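Local atomic coordinates of aminoglycoside phosphotransferase (Alicyclobacillus acidocaldarius subsp. acidocaldarius, PDB entry 4PDY), a protein that probably transfers a phosphate group to a small-molecule acceptor, as other members of the aminoglycoside phosphotransferase family do. Residues G156-R161 with A201-R206; A160-R163 with M168-G171; G171-R176 with L184-R189; W306-A311 with L322-Q327. All coordinates share one frame; numbering follows the deposited sequence.

Interaction 1: residues G156-R161 with A201-R206; sequences GLFQAR and ALFEDR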
loop_
_atom_site.group_PDB
_atom_site.type_symbol
_atom_site.label_atom_id
_atom_site.label_comp_id
_atom_site.label_asym_id
_atom_site.label_seq_id
_atom_site.Cartn_x
_atom_site.Cartn_y
_atom_site.Cartn_z
ATOM N N GLY A 156 4.590 16.909 -6.811
ATOM C CA GLY A 156 5.957 16.842 -7.339
ATOM C C GLY A 156 6.325 15.435 -7.769
ATOM O O GLY A 156 7.027 15.248 -8.756
ATOM N N LEU A 157 5.859 14.451 -7.013
ATOM C CA LEU A 157 6.110 13.052 -7.333
ATOM C C LEU A 157 5.528 12.699 -8.702
ATOM O O LEU A 157 6.209 12.157 -9.572
ATOM C CB LEU A 157 5.494 12.176 -6.244
ATOM C CG LEU A 157 5.570 10.662 -6.396
ATOM C CD1 LEU A 157 6.994 10.150 -6.196
ATOM C CD2 LEU A 157 4.624 10.035 -5.384
ATOM N N PHE A 158 4.267 13.058 -8.907
ATOM C CA PHE A 158 3.608 12.759 -10.158
ATOM C C PHE A 158 4.115 13.625 -11.319
ATOM O O PHE A 158 4.201 13.141 -12.455
ATOM C CB PHE A 158 2.091 12.790 -9.994
ATOM C CG PHE A 158 1.541 11.539 -9.324
ATOM C CD1 PHE A 158 1.519 10.327 -9.996
ATOM C CD2 PHE A 158 1.105 11.561 -8.016
ATOM C CE1 PHE A 158 1.039 9.171 -9.393
ATOM C CE2 PHE A 158 0.623 10.414 -7.401
ATOM C CZ PHE A 158 0.583 9.227 -8.093
ATOM N N GLN A 159 4.468 14.893 -11.042
ATOM C CA GLN A 159 5.065 15.725 -12.077
ATOM C C GLN A 159 6.362 15.101 -12.606
ATOM O O GLN A 159 6.607 15.067 -13.808
ATOM C CB GLN A 159 5.328 17.125 -11.556
ATOM C CG GLN A 159 5.951 18.025 -12.592
ATOM C CD GLN A 159 6.024 19.436 -12.096
ATOM O OE1 GLN A 159 6.701 19.728 -11.110
ATOM N NE2 GLN A 159 5.288 20.308 -12.749
ATOM N N ALA A 160 7.183 14.593 -11.691
ATOM C CA ALA A 160 8.437 13.968 -12.069
ATOM C C ALA A 160 8.196 12.701 -12.891
ATOM O O ALA A 160 8.871 12.454 -13.891
ATOM C CB ALA A 160 9.256 13.649 -10.823
ATOM N N ARG A 161 7.194 11.930 -12.480
ATOM C CA ARG A 161 6.832 10.702 -13.211
ATOM C C ARG A 161 6.341 11.011 -14.627
ATOM O O ARG A 161 6.683 10.317 -15.582
ATOM C CB ARG A 161 5.791 9.880 -12.444
ATOM C CG ARG A 161 6.366 9.312 -11.157
ATOM C CD ARG A 161 5.286 8.724 -10.277
ATOM N NE ARG A 161 5.879 7.999 -9.150
ATOM C CZ ARG A 161 5.173 7.502 -8.144
ATOM N NH1 ARG A 161 3.854 7.664 -8.108
ATOM N NH2 ARG A 161 5.783 6.836 -7.170
ATOM N N ALA A 201 -3.622 18.389 -13.525
ATOM C CA ALA A 201 -4.600 19.488 -13.397
ATOM C C ALA A 201 -5.431 19.336 -12.118
ATOM O O ALA A 201 -5.709 20.305 -11.406
ATOM C CB ALA A 201 -5.508 19.577 -14.623
ATOM N N LEU A 202 -5.808 18.096 -11.795
ATOM C CA LEU A 202 -6.556 17.859 -10.560
ATOM C C LEU A 202 -5.727 18.158 -9.327
ATOM O O LEU A 202 -6.222 18.755 -8.374
ATOM C CB LEU A 202 -7.087 16.428 -10.478
ATOM C CG LEU A 202 -8.351 16.154 -11.291
ATOM C CD1 LEU A 202 -8.568 14.655 -11.371
ATOM C CD2 LEU A 202 -9.562 16.831 -10.680
ATOM N N PHE A 203 -4.458 17.774 -9.345
ATOM C CA PHE A 203 -3.565 18.097 -8.230
ATOM C C PHE A 203 -3.384 19.610 -8.021
ATOM O O PHE A 203 -3.094 20.029 -6.913
ATOM C CB PHE A 203 -2.192 17.437 -8.401
ATOM C CG PHE A 203 -2.165 15.953 -8.089
ATOM C CD1 PHE A 203 -2.465 15.467 -6.814
ATOM C CD2 PHE A 203 -1.792 15.059 -9.068
ATOM C CE1 PHE A 203 -2.413 14.103 -6.539
ATOM C CE2 PHE A 203 -1.746 13.698 -8.796
ATOM C CZ PHE A 203 -2.055 13.230 -7.536
ATOM N N GLU A 204 -3.553 20.395 -9.092
ATOM C CA GLU A 204 -3.450 21.874 -9.061
ATOM C C GLU A 204 -4.762 22.571 -8.693
ATOM O O GLU A 204 -4.776 23.783 -8.497
ATOM C CB GLU A 204 -2.925 22.364 -10.413
ATOM C CG GLU A 204 -1.504 21.892 -10.671
ATOM C CD GLU A 204 -0.935 22.363 -11.987
ATOM O OE1 GLU A 204 -1.716 22.654 -12.915
ATOM O OE2 GLU A 204 0.309 22.430 -12.098
ATOM N N ASP A 205 -5.848 21.817 -8.566
ATOM C CA ASP A 205 -7.126 22.381 -8.182
ATOM C C ASP A 205 -7.133 22.753 -6.706
ATOM O O ASP A 205 -6.679 21.997 -5.838
ATOM C CB ASP A 205 -8.290 21.420 -8.492
ATOM C CG ASP A 205 -8.619 21.335 -9.989
ATOM O OD1 ASP A 205 -8.299 22.292 -10.742
ATOM O OD2 ASP A 205 -9.214 20.308 -10.419
ATOM N N ARG A 206 -7.685 23.920 -6.413
ATOM C CA ARG A 206 -7.617 24.459 -5.064
ATOM C C ARG A 206 -8.330 23.582 -4.022
ATOM O O ARG A 206 -7.891 23.467 -2.874
ATOM C CB ARG A 206 -8.136 25.911 -5.088
ATOM C CG ARG A 206 -9.589 26.048 -5.526
ATOM C CD ARG A 206 -9.860 27.346 -6.290
ATOM N NE ARG A 206 -11.225 27.830 -6.100
ATOM C CZ ARG A 206 -11.719 28.332 -4.966
ATOM N NH1 ARG A 206 -10.971 28.426 -3.869
ATOM N NH2 ARG A 206 -12.982 28.747 -4.928
#
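F158 and F203 show how two segments some 40 residues apart can be joined by a single pair of buried phenyl rings. Each residue gives up just over 40 Å² to the other segment, together nearly all the surface this contact hides. The two alpha carbons, 9.1 Å apart, are the nearest pair across the segments, and both side chains set out toward the other segment. In F158 the ring carbon CG lies anti to the carbonyl carbon (chi1 -78°), and F203 repeats that choice, which extends the two rings into the space between the helices. CD2, on the side of the F158 ring, stands 3.6 Å from CZ at the end of the F203 ring and equally close to its CE2, while the F158 CB and CG back on to the same CE2. The ring planes are nearly parallel, 18° apart, yet the centroids are separated by 5.3 Å, so the rings are slid past one another and barely overlap. The contact is therefore a slid, oblique one, held by dispersion and by exclusion of water. With an alanine at F158, the CE2 and CZ atoms of F203 would probably lose their neighbour and a gap would open between the two helices. The pair sits in the helical part of the kinase-like fold: helix 154-173 supplies F158, helix 189-203 supplies F203, F301 brings its ring up to F158, and A297 and I298 of helix 289-300 pack on F203.

Interaction 2: residues A160-R163 with M168-G171; sequences ARWR and MWLG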
loop_
_atom_site.group_PDB
_atom_site.type_symbol
_atom_site.label_atom_id
_atom_site.label_comp_id
_atom_site.label_asym_id
_atom_site.label_seq_id
_atom_site.Cartn_x
_atom_site.Cartn_y
_atom_site.Cartn_z
ATOM N N ALA A 160 7.183 14.593 -11.691
ATOM C CA ALA A 160 8.437 13.968 -12.069
ATOM C C ALA A 160 8.196 12.701 -12.891
ATOM O O ALA A 160 8.871 12.454 -13.891
ATOM C CB ALA A 160 9.256 13.649 -10.823
ATOM N N ARG A 161 7.194 11.930 -12.480
ATOM C CA ARG A 161 6.832 10.702 -13.211
ATOM C C ARG A 161 6.341 11.011 -14.627
ATOM O O ARG A 161 6.683 10.317 -15.582
ATOM C CB ARG A 161 5.791 9.880 -12.444
ATOM C CG ARG A 161 6.366 9.312 -11.157
ATOM C CD ARG A 161 5.286 8.724 -10.277
ATOM N NE ARG A 161 5.879 7.999 -9.150
ATOM C CZ ARG A 161 5.173 7.502 -8.144
ATOM N NH1 ARG A 161 3.854 7.664 -8.108
ATOM N NH2 ARG A 161 5.783 6.836 -7.170
ATOM N N TRP A 162 5.574 12.099 -14.763
ATOM C CA TRP A 162 5.108 12.492 -16.083
ATOM C C TRP A 162 6.304 12.879 -16.984
ATOM O O TRP A 162 6.403 12.467 -18.139
ATOM C CB TRP A 162 4.114 13.668 -15.991
ATOM C CG TRP A 162 3.931 14.387 -17.311
ATOM C CD1 TRP A 162 4.130 15.718 -17.555
ATOM C CD2 TRP A 162 3.597 13.795 -18.566
ATOM N NE1 TRP A 162 3.921 15.991 -18.887
ATOM C CE2 TRP A 162 3.603 14.823 -19.532
ATOM C CE3 TRP A 162 3.313 12.481 -18.971
ATOM C CZ2 TRP A 162 3.300 14.589 -20.877
ATOM C CZ3 TRP A 162 3.023 12.243 -20.310
ATOM C CH2 TRP A 162 3.021 13.297 -21.250
ATOM N N ARG A 163 7.203 13.693 -16.445
ATOM C CA ARG A 163 8.375 14.109 -17.196
ATOM C C ARG A 163 9.206 12.907 -17.639
ATOM O O ARG A 163 9.664 12.834 -18.767
ATOM C CB ARG A 163 9.217 15.082 -16.371
ATOM C CG ARG A 163 8.536 16.435 -16.228
ATOM C CD ARG A 163 9.220 17.330 -15.223
ATOM N NE ARG A 163 8.651 18.679 -15.283
ATOM C CZ ARG A 163 8.833 19.624 -14.370
ATOM N NH1 ARG A 163 9.563 19.390 -13.283
ATOM N NH2 ARG A 163 8.264 20.808 -14.541
HETATM N N MSE A 168 10.793 8.853 -21.801
HETATM C CA MSE A 168 10.913 7.436 -22.158
HETATM C C MSE A 168 10.281 7.151 -23.489
HETATM O O MSE A 168 10.885 6.487 -24.298
HETATM C CB MSE A 168 10.349 6.544 -21.067
HETATM C CG MSE A 168 11.300 6.668 -19.881
HETATM SE SE MSE A 168 10.827 5.408 -18.503
HETATM C CE MSE A 168 9.151 6.162 -17.853
ATOM N N TRP A 169 9.094 7.683 -23.792
ATOM C CA TRP A 169 8.553 7.359 -25.112
ATOM C C TRP A 169 9.241 8.138 -26.242
ATOM O O TRP A 169 9.316 7.647 -27.361
ATOM C CB TRP A 169 7.033 7.384 -25.193
ATOM C CG TRP A 169 6.386 8.691 -25.174
ATOM C CD1 TRP A 169 6.648 9.776 -25.980
ATOM C CD2 TRP A 169 5.300 9.067 -24.342
ATOM N NE1 TRP A 169 5.793 10.804 -25.680
ATOM C CE2 TRP A 169 4.955 10.404 -24.675
ATOM C CE3 TRP A 169 4.572 8.408 -23.353
ATOM C CZ2 TRP A 169 3.917 11.082 -24.049
ATOM C CZ3 TRP A 169 3.531 9.090 -22.736
ATOM C CH2 TRP A 169 3.226 10.413 -23.077
ATOM N N LEU A 170 9.790 9.313 -25.946
ATOM C CA LEU A 170 10.657 9.982 -26.913
ATOM C C LEU A 170 11.885 9.127 -27.220
ATOM O O LEU A 170 12.293 8.987 -28.379
ATOM C CB LEU A 170 11.086 11.359 -26.409
ATOM C CG LEU A 170 9.969 12.403 -26.284
ATOM C CD1 LEU A 170 10.513 13.654 -25.605
ATOM C CD2 LEU A 170 9.348 12.746 -27.638
ATOM N N GLY A 171 12.449 8.522 -26.182
ATOM C CA GLY A 171 13.583 7.627 -26.373
ATOM C C GLY A 171 13.199 6.439 -27.240
ATOM O O GLY A 171 13.961 6.025 -28.117
#
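W162 and W169 lie seven residues apart on one alpha-helix, 154-173, an i to i+7 spacing of two turns that places both indoles along the same flank of this helix of the kinase-like fold. The meeting is between their six-membered rings, which are inclined to each other with their planes at 64° and their centroids 5.4 Å apart. At the W162 ring, the CH2 atom of W169 arrives at the edge, close to the plane. The torsions differ. W162, with CG anti to the backbone N (chi1 162°), sends its indole forward along the helix, whereas W169, with CG between the backbone N and the carbonyl carbon (chi1 73°), stands outward and turns its six-membered ring back to meet it. Neighbouring helix 189-203 lies against the pair: H193 lays its ring nearly parallel to that of W162, and R189 and L192 touch W169. Were a serine to stand at W169, the far edge of the W162 benzene ring would probably lose its apolar partner, and L192 would lose a packing surface as well. The closest approach is CZ3 of W162, 3.3 Å from CH2 of W169.

Interaction 3: residues G171-R176 with L184-R189; sequences GADRKR and LLLSMR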
loop_
_atom_site.group_PDB
_atom_site.type_symbol
_atom_site.label_atom_id
_atom_site.label_comp_id
_atom_site.label_asym_id
_atom_site.label_seq_id
_atom_site.Cartn_x
_atom_site.Cartn_y
_atom_site.Cartn_z
ATOM N N GLY A 171 12.449 8.522 -26.182
ATOM C CA GLY A 171 13.583 7.627 -26.373
ATOM C C GLY A 171 13.199 6.439 -27.240
ATOM O O GLY A 171 13.961 6.025 -28.117
ATOM N N ALA A 172 12.021 5.873 -26.991
ATOM C CA ALA A 172 11.591 4.691 -27.730
ATOM C C ALA A 172 11.339 5.047 -29.194
ATOM O O ALA A 172 11.612 4.264 -30.097
ATOM C CB ALA A 172 10.346 4.075 -27.106
ATOM N N ASP A 173 10.810 6.245 -29.430
ATOM C CA ASP A 173 10.437 6.614 -30.782
ATOM C C ASP A 173 11.659 6.714 -31.689
ATOM O O ASP A 173 11.574 6.421 -32.878
ATOM C CB ASP A 173 9.713 7.960 -30.755
ATOM C CG ASP A 173 8.922 8.227 -32.002
ATOM O OD1 ASP A 173 8.462 7.312 -32.710
ATOM O OD2 ASP A 173 8.758 9.411 -32.280
ATOM N N ARG A 174 12.791 7.125 -31.130
ATOM C CA ARG A 174 13.991 7.328 -31.937
ATOM C C ARG A 174 14.910 6.095 -32.008
ATOM O O ARG A 174 16.021 6.177 -32.501
ATOM C CB ARG A 174 14.755 8.578 -31.494
ATOM C CG ARG A 174 15.393 8.472 -30.128
ATOM C CD ARG A 174 16.068 9.768 -29.716
ATOM N NE ARG A 174 16.624 9.602 -28.374
ATOM C CZ ARG A 174 16.184 10.190 -27.261
ATOM N NH1 ARG A 174 15.163 11.045 -27.279
ATOM N NH2 ARG A 174 16.788 9.918 -26.109
ATOM N N LYS A 175 14.416 4.936 -31.559
ATOM C CA LYS A 175 15.141 3.676 -31.737
ATOM C C LYS A 175 15.048 3.175 -33.174
ATOM O O LYS A 175 13.973 3.153 -33.768
ATOM C CB LYS A 175 14.608 2.582 -30.807
ATOM C CG LYS A 175 14.881 2.825 -29.344
ATOM C CD LYS A 175 14.248 1.765 -28.458
ATOM C CE LYS A 175 14.944 0.429 -28.639
ATOM N NZ LYS A 175 14.517 -0.565 -27.627
ATOM N N ARG A 176 16.174 2.690 -33.695
ATOM C CA ARG A 176 16.206 2.170 -35.054
ATOM C C ARG A 176 15.363 0.908 -35.162
ATOM O O ARG A 176 14.651 0.720 -36.154
ATOM C CB ARG A 176 17.642 1.874 -35.507
ATOM C CG ARG A 176 17.716 1.291 -36.909
ATOM C CD ARG A 176 19.130 1.271 -37.478
ATOM N NE ARG A 176 19.109 0.860 -38.885
ATOM C CZ ARG A 176 19.045 -0.410 -39.304
ATOM N NH1 ARG A 176 19.008 -1.412 -38.422
ATOM N NH2 ARG A 176 19.022 -0.684 -40.613
ATOM N N LEU A 184 4.187 -0.873 -28.580
ATOM C CA LEU A 184 2.964 -0.789 -27.807
ATOM C C LEU A 184 2.928 0.510 -26.975
ATOM O O LEU A 184 1.917 1.193 -26.942
ATOM C CB LEU A 184 2.809 -2.030 -26.927
ATOM C CG LEU A 184 1.617 -2.030 -25.975
ATOM C CD1 LEU A 184 0.289 -1.905 -26.712
ATOM C CD2 LEU A 184 1.632 -3.296 -25.140
ATOM N N LEU A 185 4.013 0.824 -26.290
ATOM C CA LEU A 185 4.079 2.080 -25.531
ATOM C C LEU A 185 3.823 3.292 -26.458
ATOM O O LEU A 185 3.022 4.173 -26.133
ATOM C CB LEU A 185 5.436 2.206 -24.824
ATOM C CG LEU A 185 5.581 3.469 -23.965
ATOM C CD1 LEU A 185 4.674 3.413 -22.741
ATOM C CD2 LEU A 185 7.032 3.641 -23.559
ATOM N N LEU A 186 4.456 3.304 -27.622
ATOM C CA LEU A 186 4.251 4.422 -28.565
ATOM C C LEU A 186 2.802 4.532 -29.032
ATOM O O LEU A 186 2.288 5.652 -29.216
ATOM C CB LEU A 186 5.215 4.319 -29.750
ATOM C CG LEU A 186 6.677 4.596 -29.376
ATOM C CD1 LEU A 186 7.614 4.028 -30.420
ATOM C CD2 LEU A 186 6.921 6.087 -29.171
ATOM N N SER A 187 2.144 3.388 -29.184
ATOM C CA SER A 187 0.762 3.364 -29.642
ATOM C C SER A 187 -0.211 4.014 -28.668
ATOM O O SER A 187 -1.313 4.377 -29.070
ATOM C CB SER A 187 0.281 1.938 -29.926
ATOM O OG SER A 187 -0.012 1.218 -28.727
HETATM N N MSE A 188 0.165 4.137 -27.398
HETATM C CA MSE A 188 -0.741 4.717 -26.398
HETATM C C MSE A 188 -0.304 6.085 -25.902
HETATM O O MSE A 188 -0.851 6.566 -24.910
HETATM C CB MSE A 188 -1.008 3.734 -25.257
HETATM C CG MSE A 188 0.257 3.457 -24.492
HETATM SE SE MSE A 188 -0.088 2.291 -22.935
HETATM C CE MSE A 188 0.063 0.779 -24.051
ATOM N N ARG A 189 0.624 6.746 -26.595
ATOM C CA ARG A 189 1.143 8.026 -26.113
ATOM C C ARG A 189 0.058 9.067 -25.888
ATOM O O ARG A 189 0.099 9.795 -24.911
ATOM C CB ARG A 189 2.132 8.618 -27.107
ATOM C CG ARG A 189 3.504 7.987 -27.070
ATOM C CD ARG A 189 4.346 8.542 -28.215
ATOM N NE ARG A 189 4.023 7.858 -29.468
ATOM C CZ ARG A 189 4.522 8.173 -30.659
ATOM N NH1 ARG A 189 5.360 9.207 -30.804
ATOM N NH2 ARG A 189 4.160 7.447 -31.718
#
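A mixed contact, mostly apolar with a long salt bridge at its margin, joins the C-terminal turn of helix 154-173 to the end of helix 180-187, the next helix in the chain. L186 is the central side chain, facing D173, and their alpha carbons are 6.9 Å apart. Its CD2 lies 3.7 Å from CB of D173, while CD1 reaches the D173 backbone and comes within 4.3 Å of CB of A172. D173 thus offers its methylene to the leucine, and with CG anti to the backbone N (chi1 -162°) its carboxylate is carried toward R189. The ionic pair is loose, OD2 of D173 standing 3.7 Å from NH1 of R189 with the two planes 55° apart. What fixes the guanidinium lies within its own segment: R189 NE gives a nearly straight bond, 2.8 Å long at 175°, to the carbonyl O of L186, which lies in the guanidinium plane and also accepts the backbone N of R189. CD2 of L186 rests against one face of that group, near its rim. Y313 of helix 303-315 packs on A172. Two consecutive helices, packed end against end across a short loop, form this part of a kinase-like fold.

Interaction 4: residues W306-A311 with L322-Q327; sequences WRIAHA and LDALQQ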
loop_
_atom_site.group_PDB
_atom_site.type_symbol
_atom_site.label_atom_id
_atom_site.label_comp_id
_atom_site.label_asym_id
_atom_site.label_seq_id
_atom_site.Cartn_x
_atom_site.Cartn_y
_atom_site.Cartn_z
ATOM N N TRP A 306 3.906 4.155 -16.361
ATOM C CA TRP A 306 5.096 4.848 -15.893
ATOM C C TRP A 306 6.040 3.855 -15.217
ATOM O O TRP A 306 7.211 3.798 -15.516
ATOM C CB TRP A 306 4.766 6.040 -14.950
ATOM C CG TRP A 306 6.002 6.428 -14.281
ATOM C CD1 TRP A 306 7.080 7.085 -14.837
ATOM C CD2 TRP A 306 6.431 5.987 -12.991
ATOM N NE1 TRP A 306 8.114 7.117 -13.947
ATOM C CE2 TRP A 306 7.757 6.422 -12.818
ATOM C CE3 TRP A 306 5.819 5.255 -11.969
ATOM C CZ2 TRP A 306 8.457 6.196 -11.654
ATOM C CZ3 TRP A 306 6.527 5.025 -10.824
ATOM C CH2 TRP A 306 7.826 5.497 -10.673
ATOM N N ARG A 307 5.492 3.100 -14.280
ATOM C CA ARG A 307 6.342 2.224 -13.444
ATOM C C ARG A 307 7.056 1.135 -14.272
ATOM O O ARG A 307 8.252 0.888 -14.109
ATOM C CB ARG A 307 5.524 1.608 -12.309
ATOM C CG ARG A 307 6.373 0.802 -11.328
ATOM C CD ARG A 307 5.593 0.006 -10.280
ATOM N NE ARG A 307 4.338 -0.568 -10.766
ATOM C CZ ARG A 307 4.137 -1.834 -11.143
ATOM N NH1 ARG A 307 5.117 -2.731 -11.124
ATOM N NH2 ARG A 307 2.931 -2.204 -11.560
ATOM N N ILE A 308 6.295 0.510 -15.157
ATOM C CA ILE A 308 6.799 -0.547 -16.015
ATOM C C ILE A 308 7.841 0.006 -17.007
ATOM O O ILE A 308 8.922 -0.547 -17.181
ATOM C CB ILE A 308 5.641 -1.209 -16.801
ATOM C CG1 ILE A 308 4.597 -1.799 -15.858
ATOM C CG2 ILE A 308 6.162 -2.240 -17.787
ATOM C CD1 ILE A 308 3.272 -1.919 -16.558
ATOM N N ALA A 309 7.520 1.142 -17.653
ATOM C CA ALA A 309 8.502 1.737 -18.567
ATOM C C ALA A 309 9.764 2.207 -17.814
ATOM O O ALA A 309 10.883 2.063 -18.314
ATOM C CB ALA A 309 7.878 2.891 -19.340
ATOM N N HIS A 310 9.579 2.765 -16.627
ATOM C CA HIS A 310 10.705 3.197 -15.825
ATOM C C HIS A 310 11.661 2.047 -15.562
ATOM O O HIS A 310 12.866 2.164 -15.753
ATOM C CB HIS A 310 10.262 3.844 -14.518
ATOM C CG HIS A 310 11.393 4.379 -13.709
ATOM N ND1 HIS A 310 11.814 5.686 -13.784
ATOM C CD2 HIS A 310 12.223 3.770 -12.827
ATOM C CE1 HIS A 310 12.845 5.857 -12.980
ATOM N NE2 HIS A 310 13.122 4.708 -12.393
ATOM N N ALA A 311 11.105 0.914 -15.140
ATOM C CA ALA A 311 11.920 -0.288 -14.918
ATOM C C ALA A 311 12.644 -0.694 -16.196
ATOM O O ALA A 311 13.849 -0.962 -16.194
ATOM C CB ALA A 311 11.062 -1.426 -14.396
ATOM N N LEU A 322 6.433 -6.447 -20.674
ATOM C CA LEU A 322 5.545 -6.513 -21.836
ATOM C C LEU A 322 4.209 -7.124 -21.445
ATOM O O LEU A 322 3.144 -6.599 -21.813
ATOM C CB LEU A 322 6.172 -7.250 -23.019
ATOM C CG LEU A 322 5.255 -7.373 -24.236
ATOM C CD1 LEU A 322 4.845 -6.007 -24.807
ATOM C CD2 LEU A 322 5.920 -8.220 -25.298
ATOM N N ASP A 323 4.247 -8.203 -20.652
ATOM C CA ASP A 323 2.999 -8.802 -20.134
ATOM C C ASP A 323 2.166 -7.710 -19.443
ATOM O O ASP A 323 0.966 -7.584 -19.687
ATOM C CB ASP A 323 3.242 -9.947 -19.112
ATOM C CG ASP A 323 3.999 -11.128 -19.686
ATOM O OD1 ASP A 323 4.006 -11.304 -20.916
ATOM O OD2 ASP A 323 4.578 -11.905 -18.881
ATOM N N ALA A 324 2.809 -6.941 -18.564
ATOM C CA ALA A 324 2.083 -5.918 -17.801
ATOM C C ALA A 324 1.507 -4.801 -18.679
ATOM O O ALA A 324 0.366 -4.400 -18.494
ATOM C CB ALA A 324 2.980 -5.329 -16.735
ATOM N N LEU A 325 2.291 -4.341 -19.655
ATOM C CA LEU A 325 1.814 -3.273 -20.530
ATOM C C LEU A 325 0.691 -3.778 -21.452
ATOM O O LEU A 325 -0.278 -3.058 -21.730
ATOM C CB LEU A 325 2.962 -2.689 -21.336
ATOM C CG LEU A 325 2.608 -1.384 -22.048
ATOM C CD1 LEU A 325 2.369 -0.274 -21.047
ATOM C CD2 LEU A 325 3.728 -1.005 -22.988
ATOM N N GLN A 326 0.789 -5.047 -21.877
ATOM C CA GLN A 326 -0.268 -5.657 -22.677
ATOM C C GLN A 326 -1.582 -5.710 -21.895
ATOM O O GLN A 326 -2.652 -5.375 -22.427
ATOM C CB GLN A 326 0.099 -7.070 -23.141
ATOM C CG GLN A 326 1.134 -7.095 -24.254
ATOM C CD GLN A 326 1.720 -8.466 -24.520
ATOM O OE1 GLN A 326 1.739 -9.334 -23.643
ATOM N NE2 GLN A 326 2.172 -8.676 -25.726
ATOM N N GLN A 327 -1.507 -6.122 -20.632
ATOM C CA GLN A 327 -2.701 -6.158 -19.806
ATOM C C GLN A 327 -3.281 -4.765 -19.589
ATOM O O GLN A 327 -4.498 -4.606 -19.585
ATOM C CB GLN A 327 -2.442 -6.826 -18.451
ATOM C CG GLN A 327 -3.634 -6.716 -17.497
ATOM C CD GLN A 327 -3.660 -7.765 -16.406
ATOM O OE1 GLN A 327 -3.392 -8.946 -16.652
ATOM N NE2 GLN A 327 -4.020 -7.345 -15.188
#
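Apolar packing carries this contact, and I308 is its main contributor. Its CD1 methyl comes to 3.4 Å from CB of A324, closer than carbon atoms usually stand, and its CG1 follows at 4.0 Å, making this a tight fit of one branch against a single methyl. The placing follows from the torsions: CG1 is anti to the carbonyl carbon (chi1 -59°), and chi2 of 157° then carries CD1 outward to the opposing helix. Packing against backbone comes second. Beyond the alanine methyl, the same CD1 lies 4.1 Å from the amide N of L325. The alpha carbons of I308 and L325 approach to 7.3 Å, the shortest such separation here. Both segments belong to helices joined by a short connection, 303-315 followed by 319-347, and they form a helical hairpin in the C-terminal part of this kinase-like protein. F181 of helix 180-187 touches both I308 and L325, so a third helix closes over the pair. Polar bonds join the hairpin to its surroundings: W306 NE1 and H310 ND1 both hydrogen-bond to OD2 of D164, tying helix 303-315 to helix 154-173.

Interactions 1, 2 and 3 are strung along one helix, 154-173, from its early turns to its C-terminal end, and interaction 3 is nested within the loop that interaction 1 closes. Interaction 4 comes later in the chain. The centres of interactions 1 and 3 are about 24 Å apart, while interactions 2 and 3 are 11 Å apart and touch through W169, against L186 and R189. Interaction 4 lies about 13 Å from both of these, meeting them through M168 against A309 and through L184 against L325. Together they belong to one bundle of helices, well away from the histidine pocket: interactions 1 and 3 link helix 154-173 to those that follow it, interaction 2 lies within it, and interaction 4 pairs the last two helices.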